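Local coordinates for protein 2',5'-phosphodiesterase 12 (Homo sapiens, PDB 4Z0V) that belongs to the endonuclease/exonuclease/phosphatase family, as a mitochondrial phosphodiesterase with a DNase I-like domain that carries a magnesium ion in this model, at residues A[376-381]-A[407-412]; A[390-395]-A[428-433]. All blocks are in the same frame, centred on the assembly; numbering follows the deposited sequence.

Interaction 1 (A[376-381]-A[407-412]); sequences GEPAYT and IPLPSH
Tyr380 and His412 supply the polar half of this contact between two loops: Tyr380 OH lies 2.7 Å from His412 ND1 in a hydrogen bond for which either atom could be the donor. The phenol oxygen sits at the edge of the imidazole, near its plane, so the bond runs through the ring nitrogen and not through a face. The two rings meet rim to rim, with planes 61° apart and centroids 5.8 Å apart, which excludes stacking. On the tyrosine side, chi1 of 49° sets CG between the backbone N and carbonyl carbon, swinging the ring towards 407-412; on the histidine side, CG lies anti to N (chi1 -171°), which brings ND1 to the phenol oxygen. A water forms a second polar link: it donates to Pro410 O at 2.8 Å and makes a weak hydrogen bond with Tyr380 OH.

The apolar half centres on Leu409, whose CB points toward 376-381 and whose CD2 does the touching. Leu409 CD2 packs 3.8 Å from Pro378 CB and lies 3.4 Å from Tyr380 O, while CD1 comes up to the proline ring at CG. The leucine and proline side chains cross at about a right angle.

Tyr383 also meets both aromatic rings, and Ser411, at the N-cap of helix 412-416, caps Glu414 N through OG. The direct bond to His412 ND1 fixes where the phenol oxygen sits and so tethers the tip of Tyr380 to the start of helix 412-416, with the water route a weaker addition.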
loop_
_atom_site.group_PDB
_atom_site.type_symbol
_atom_site.label_atom_id
_atom_site.label_comp_id
_atom_site.label_asym_id
_atom_site.label_seq_id
_atom_site.Cartn_x
_atom_site.Cartn_y
_atom_site.Cartn_z
ATOM N N GLY A 376 12.354 12.276 -0.102
ATOM C CA GLY A 376 12.594 13.618 -0.580
ATOM C C GLY A 376 11.467 14.154 -1.418
ATOM O O GLY A 376 10.294 13.977 -1.085
ATOM N N GLU A 377 11.821 14.813 -2.520
ATOM C CA GLU A 377 10.834 15.442 -3.382
ATOM C C GLU A 377 11.097 15.014 -4.817
ATOM O O GLU A 377 11.677 15.772 -5.586
ATOM C CB GLU A 377 10.855 16.975 -3.211
ATOM C CG GLU A 377 10.553 17.433 -1.787
ATOM C CD GLU A 377 10.898 18.869 -1.443
ATOM O OE1 GLU A 377 11.203 19.652 -2.370
ATOM O OE2 GLU A 377 10.821 19.223 -0.244
ATOM N N PRO A 378 10.719 13.770 -5.187
ATOM C CA PRO A 378 10.942 13.320 -6.575
ATOM C C PRO A 378 10.260 14.239 -7.585
ATOM O O PRO A 378 9.302 14.942 -7.239
ATOM C CB PRO A 378 10.289 11.929 -6.611
ATOM C CG PRO A 378 10.228 11.480 -5.192
ATOM C CD PRO A 378 10.031 12.731 -4.381
ATOM N N ALA A 379 10.731 14.212 -8.841
ATOM C CA ALA A 379 10.143 14.976 -9.943
ATOM C C ALA A 379 8.633 14.652 -10.013
ATOM O O ALA A 379 7.810 15.541 -10.197
ATOM C CB ALA A 379 10.847 14.626 -11.263
ATOM N N TYR A 380 8.265 13.376 -9.750
ATOM C CA TYR A 380 6.845 12.979 -9.700
ATOM C C TYR A 380 6.708 11.587 -9.080
ATOM O O TYR A 380 7.644 10.788 -9.124
ATOM C CB TYR A 380 6.171 12.987 -11.114
ATOM C CG TYR A 380 6.983 12.243 -12.153
ATOM C CD1 TYR A 380 6.955 10.852 -12.225
ATOM C CD2 TYR A 380 7.751 12.930 -13.092
ATOM C CE1 TYR A 380 7.723 10.158 -13.158
ATOM C CE2 TYR A 380 8.522 12.247 -14.034
ATOM C CZ TYR A 380 8.522 10.862 -14.048
ATOM O OH TYR A 380 9.277 10.175 -14.962
ATOM N N THR A 381 5.543 11.315 -8.515
ATOM C CA THR A 381 5.165 9.996 -7.985
ATOM C C THR A 381 3.878 9.560 -8.694
ATOM O O THR A 381 3.371 8.474 -8.455
ATOM C CB THR A 381 5.001 10.020 -6.446
ATOM O OG1 THR A 381 3.918 10.879 -6.113
ATOM C CG2 THR A 381 6.261 10.497 -5.721
ATOM N N ILE A 407 15.183 3.881 -2.224
ATOM C CA ILE A 407 15.161 2.997 -3.390
ATOM C C ILE A 407 14.766 3.916 -4.559
ATOM O O ILE A 407 13.684 4.527 -4.523
ATOM C CB ILE A 407 14.203 1.797 -3.189
ATOM C CG1 ILE A 407 14.725 0.775 -2.140
ATOM C CG2 ILE A 407 13.967 1.081 -4.535
ATOM C CD1 ILE A 407 14.858 1.190 -0.646
ATOM N N PRO A 408 15.653 4.115 -5.554
ATOM C CA PRO A 408 15.349 5.091 -6.611
ATOM C C PRO A 408 14.090 4.779 -7.380
ATOM O O PRO A 408 13.791 3.618 -7.644
ATOM C CB PRO A 408 16.567 5.005 -7.549
ATOM C CG PRO A 408 17.210 3.724 -7.247
ATOM C CD PRO A 408 16.970 3.484 -5.775
ATOM N N LEU A 409 13.395 5.840 -7.783
ATOM C CA LEU A 409 12.206 5.709 -8.609
ATOM C C LEU A 409 12.622 5.257 -10.002
ATOM O O LEU A 409 13.787 5.475 -10.378
ATOM C CB LEU A 409 11.457 7.059 -8.652
ATOM C CG LEU A 409 10.485 7.255 -7.467
ATOM C CD1 LEU A 409 11.246 7.566 -6.165
ATOM C CD2 LEU A 409 9.530 8.382 -7.751
ATOM N N PRO A 410 11.724 4.632 -10.793
ATOM C CA PRO A 410 12.106 4.268 -12.171
ATOM C C PRO A 410 12.585 5.490 -12.946
ATOM O O PRO A 410 12.180 6.625 -12.630
ATOM C CB PRO A 410 10.784 3.763 -12.788
ATOM C CG PRO A 410 9.956 3.334 -11.634
ATOM C CD PRO A 410 10.304 4.307 -10.524
ATOM N N SER A 411 13.431 5.279 -13.956
ATOM C CA SER A 411 13.899 6.429 -14.760
ATOM C C SER A 411 12.752 7.036 -15.580
ATOM O O SER A 411 11.750 6.370 -15.857
ATOM C CB SER A 411 15.007 5.983 -15.711
ATOM O OG SER A 411 14.416 5.161 -16.708
ATOM N N HIS A 412 12.933 8.275 -16.047
ATOM C CA HIS A 412 11.938 8.921 -16.882
ATOM C C HIS A 412 11.753 8.119 -18.189
ATOM O O HIS A 412 10.638 8.041 -18.695
ATOM C CB HIS A 412 12.332 10.385 -17.149
ATOM C CG HIS A 412 11.256 11.168 -17.830
ATOM N ND1 HIS A 412 10.074 11.486 -17.179
ATOM C CD2 HIS A 412 11.194 11.635 -19.100
ATOM C CE1 HIS A 412 9.339 12.146 -18.058
ATOM N NE2 HIS A 412 9.965 12.252 -19.234
HETATM O O HOH W 1 11.039 9.164 -13.023
#

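Interaction 2 (A[390-395]-A[428-433]); sequences CLDYIF and SDHIAL
His430 presents the edge of its imidazole to Asp392, and His430 ND1 donates to Asp392 OD2 at 2.8 Å with an N-H...O angle of 162°. The acceptor lies only 4° out of the ring plane and accepts the N-H through its syn lone pair, while carboxylate and ring planes stand 79° apart. The distances show that one oxygen does most of the work, since Asp392 OD1 is 3.5 Å from His430 ND1. OD2 has a second partner in Thr381 OG1. With CG of His430 beside its own backbone N, the ring reaches across to the strand, and an ST turn, in which Ser428 OG accepts from His430 N, steadies its backbone.

Farther along, Leu433 points its CB toward the strand. Leu433 CD1 rests 3.3 Å from Asp392 O and also approaches Tyr393 CA, so this methyl packs against main chain. The side chains of Ile394 and Leu433 run antiparallel alongside each other, bringing Ile394 CD1 to 3.7 Å from Leu433 CB.

Strand 387-397 belongs to one sheet and Leu433 begins a strand of the other, so the contact spans the two sheets of the DNase I-like sandwich. The His-carboxylate pair, at its end near the magnesium ion, resembles the histidine-aspartate pairing familiar in this superfamily's active sites.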
loop_
_atom_site.group_PDB
_atom_site.type_symbol
_atom_site.label_atom_id
_atom_site.label_comp_id
_atom_site.label_asym_id
_atom_site.label_seq_id
_atom_site.Cartn_x
_atom_site.Cartn_y
_atom_site.Cartn_z
ATOM N N CYS A 390 4.531 15.209 -7.736
ATOM C CA CYS A 390 4.940 14.461 -6.548
ATOM C C CYS A 390 3.802 14.605 -5.570
ATOM O O CYS A 390 3.609 15.708 -5.051
ATOM C CB CYS A 390 6.243 15.021 -5.992
ATOM S SG CYS A 390 6.687 14.336 -4.386
ATOM N N LEU A 391 3.020 13.524 -5.343
ATOM C CA LEU A 391 1.823 13.571 -4.495
ATOM C C LEU A 391 1.930 12.700 -3.257
ATOM O O LEU A 391 1.121 12.857 -2.334
ATOM C CB LEU A 391 0.610 13.065 -5.316
ATOM C CG LEU A 391 0.265 13.863 -6.606
ATOM C CD1 LEU A 391 -0.921 13.259 -7.302
ATOM C CD2 LEU A 391 0.056 15.352 -6.330
ATOM N N ASP A 392 2.866 11.750 -3.275
ATOM C CA ASP A 392 3.044 10.708 -2.238
ATOM C C ASP A 392 4.252 10.950 -1.393
ATOM O O ASP A 392 5.293 11.381 -1.905
ATOM C CB ASP A 392 3.190 9.326 -2.908
ATOM C CG ASP A 392 2.019 9.003 -3.814
ATOM O OD1 ASP A 392 0.984 8.535 -3.296
ATOM O OD2 ASP A 392 2.096 9.319 -5.031
ATOM N N TYR A 393 4.141 10.652 -0.086
ATOM C CA TYR A 393 5.278 10.845 0.816
ATOM C C TYR A 393 5.347 9.784 1.888
ATOM O O TYR A 393 4.321 9.217 2.268
ATOM C CB TYR A 393 5.203 12.214 1.510
ATOM C CG TYR A 393 5.084 13.392 0.563
ATOM C CD1 TYR A 393 6.216 13.988 0.015
ATOM C CD2 TYR A 393 3.839 13.903 0.211
ATOM C CE1 TYR A 393 6.109 15.040 -0.900
ATOM C CE2 TYR A 393 3.716 14.942 -0.713
ATOM C CZ TYR A 393 4.857 15.522 -1.247
ATOM O OH TYR A 393 4.731 16.535 -2.168
ATOM N N ILE A 394 6.561 9.533 2.394
ATOM C CA ILE A 394 6.773 8.727 3.596
ATOM C C ILE A 394 7.327 9.739 4.593
ATOM O O ILE A 394 8.489 10.101 4.464
ATOM C CB ILE A 394 7.689 7.505 3.408
ATOM C CG1 ILE A 394 7.046 6.475 2.428
ATOM C CG2 ILE A 394 7.997 6.843 4.782
ATOM C CD1 ILE A 394 8.075 5.415 1.880
ATOM N N PHE A 395 6.504 10.254 5.489
ATOM C CA PHE A 395 6.980 11.248 6.461
ATOM C C PHE A 395 7.492 10.528 7.687
ATOM O O PHE A 395 6.786 9.670 8.248
ATOM C CB PHE A 395 5.886 12.239 6.836
ATOM C CG PHE A 395 5.498 13.194 5.729
ATOM C CD1 PHE A 395 6.411 14.127 5.235
ATOM C CD2 PHE A 395 4.202 13.207 5.226
ATOM C CE1 PHE A 395 6.050 15.005 4.206
ATOM C CE2 PHE A 395 3.832 14.119 4.226
ATOM C CZ PHE A 395 4.753 15.022 3.737
ATOM N N SER A 428 0.260 0.807 -11.859
ATOM C CA SER A 428 -0.541 1.862 -11.223
ATOM C C SER A 428 -0.281 3.178 -11.956
ATOM O O SER A 428 0.643 3.237 -12.751
ATOM C CB SER A 428 -0.159 1.980 -9.742
ATOM O OG SER A 428 -0.805 3.111 -9.169
ATOM N N ASP A 429 -1.074 4.226 -11.696
ATOM C CA ASP A 429 -0.751 5.540 -12.245
ATOM C C ASP A 429 0.216 6.253 -11.278
ATOM O O ASP A 429 0.745 7.310 -11.601
ATOM C CB ASP A 429 -2.007 6.380 -12.535
ATOM C CG ASP A 429 -2.998 6.577 -11.407
ATOM O OD1 ASP A 429 -2.978 5.786 -10.445
ATOM O OD2 ASP A 429 -3.897 7.412 -11.563
ATOM N N HIS A 430 0.455 5.657 -10.092
ATOM C CA HIS A 430 1.433 6.153 -9.119
ATOM C C HIS A 430 2.652 5.247 -9.099
ATOM O O HIS A 430 2.599 4.122 -9.586
ATOM C CB HIS A 430 0.827 6.228 -7.710
ATOM C CG HIS A 430 -0.185 7.310 -7.524
ATOM N ND1 HIS A 430 0.075 8.409 -6.710
ATOM C CD2 HIS A 430 -1.448 7.400 -7.990
ATOM C CE1 HIS A 430 -1.028 9.149 -6.736
ATOM N NE2 HIS A 430 -1.973 8.584 -7.494
ATOM N N ILE A 431 3.741 5.725 -8.496
ATOM C CA ILE A 431 4.986 4.983 -8.339
ATOM C C ILE A 431 5.192 4.731 -6.857
ATOM O O ILE A 431 5.088 5.671 -6.061
ATOM C CB ILE A 431 6.138 5.791 -8.962
ATOM C CG1 ILE A 431 5.876 6.076 -10.461
ATOM C CG2 ILE A 431 7.474 5.091 -8.728
ATOM C CD1 ILE A 431 6.871 7.112 -11.093
ATOM N N ALA A 432 5.487 3.483 -6.480
ATOM C CA ALA A 432 5.726 3.129 -5.092
ATOM C C ALA A 432 6.914 3.851 -4.536
ATOM O O ALA A 432 7.952 3.984 -5.222
ATOM C CB ALA A 432 5.963 1.617 -4.960
ATOM N N LEU A 433 6.763 4.356 -3.313
ATOM C CA LEU A 433 7.911 4.922 -2.574
ATOM C C LEU A 433 8.456 3.856 -1.684
ATOM O O LEU A 433 7.685 3.177 -1.019
ATOM C CB LEU A 433 7.519 6.128 -1.730
ATOM C CG LEU A 433 7.032 7.349 -2.449
ATOM C CD1 LEU A 433 6.707 8.399 -1.430
ATOM C CD2 LEU A 433 8.074 7.865 -3.451
#

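Overall arrangement
Interactions 1 and 2 are adjacent, with centres about 9 Å apart, and their segments alternate along the chain. Two probable hydrogen bonds join them directly: Thr381 OG1 to Asp392 OD2 at 2.6 Å, and Thr381 O to Ile431 N at 2.8 Å. Thr381 is therefore a second-shell residue for His430, acting through the carboxylate between them. Packing adds to this, with Pro410 CD 3.4 Å from Ile431 CG2. The two contacts differ in depth: interaction 2 is wholly buried, and the His430 side chain comes within about 4 Å of the magnesium ion, whereas in the partly buried interaction 1 the Thr381 side chain is about 11 Å from it.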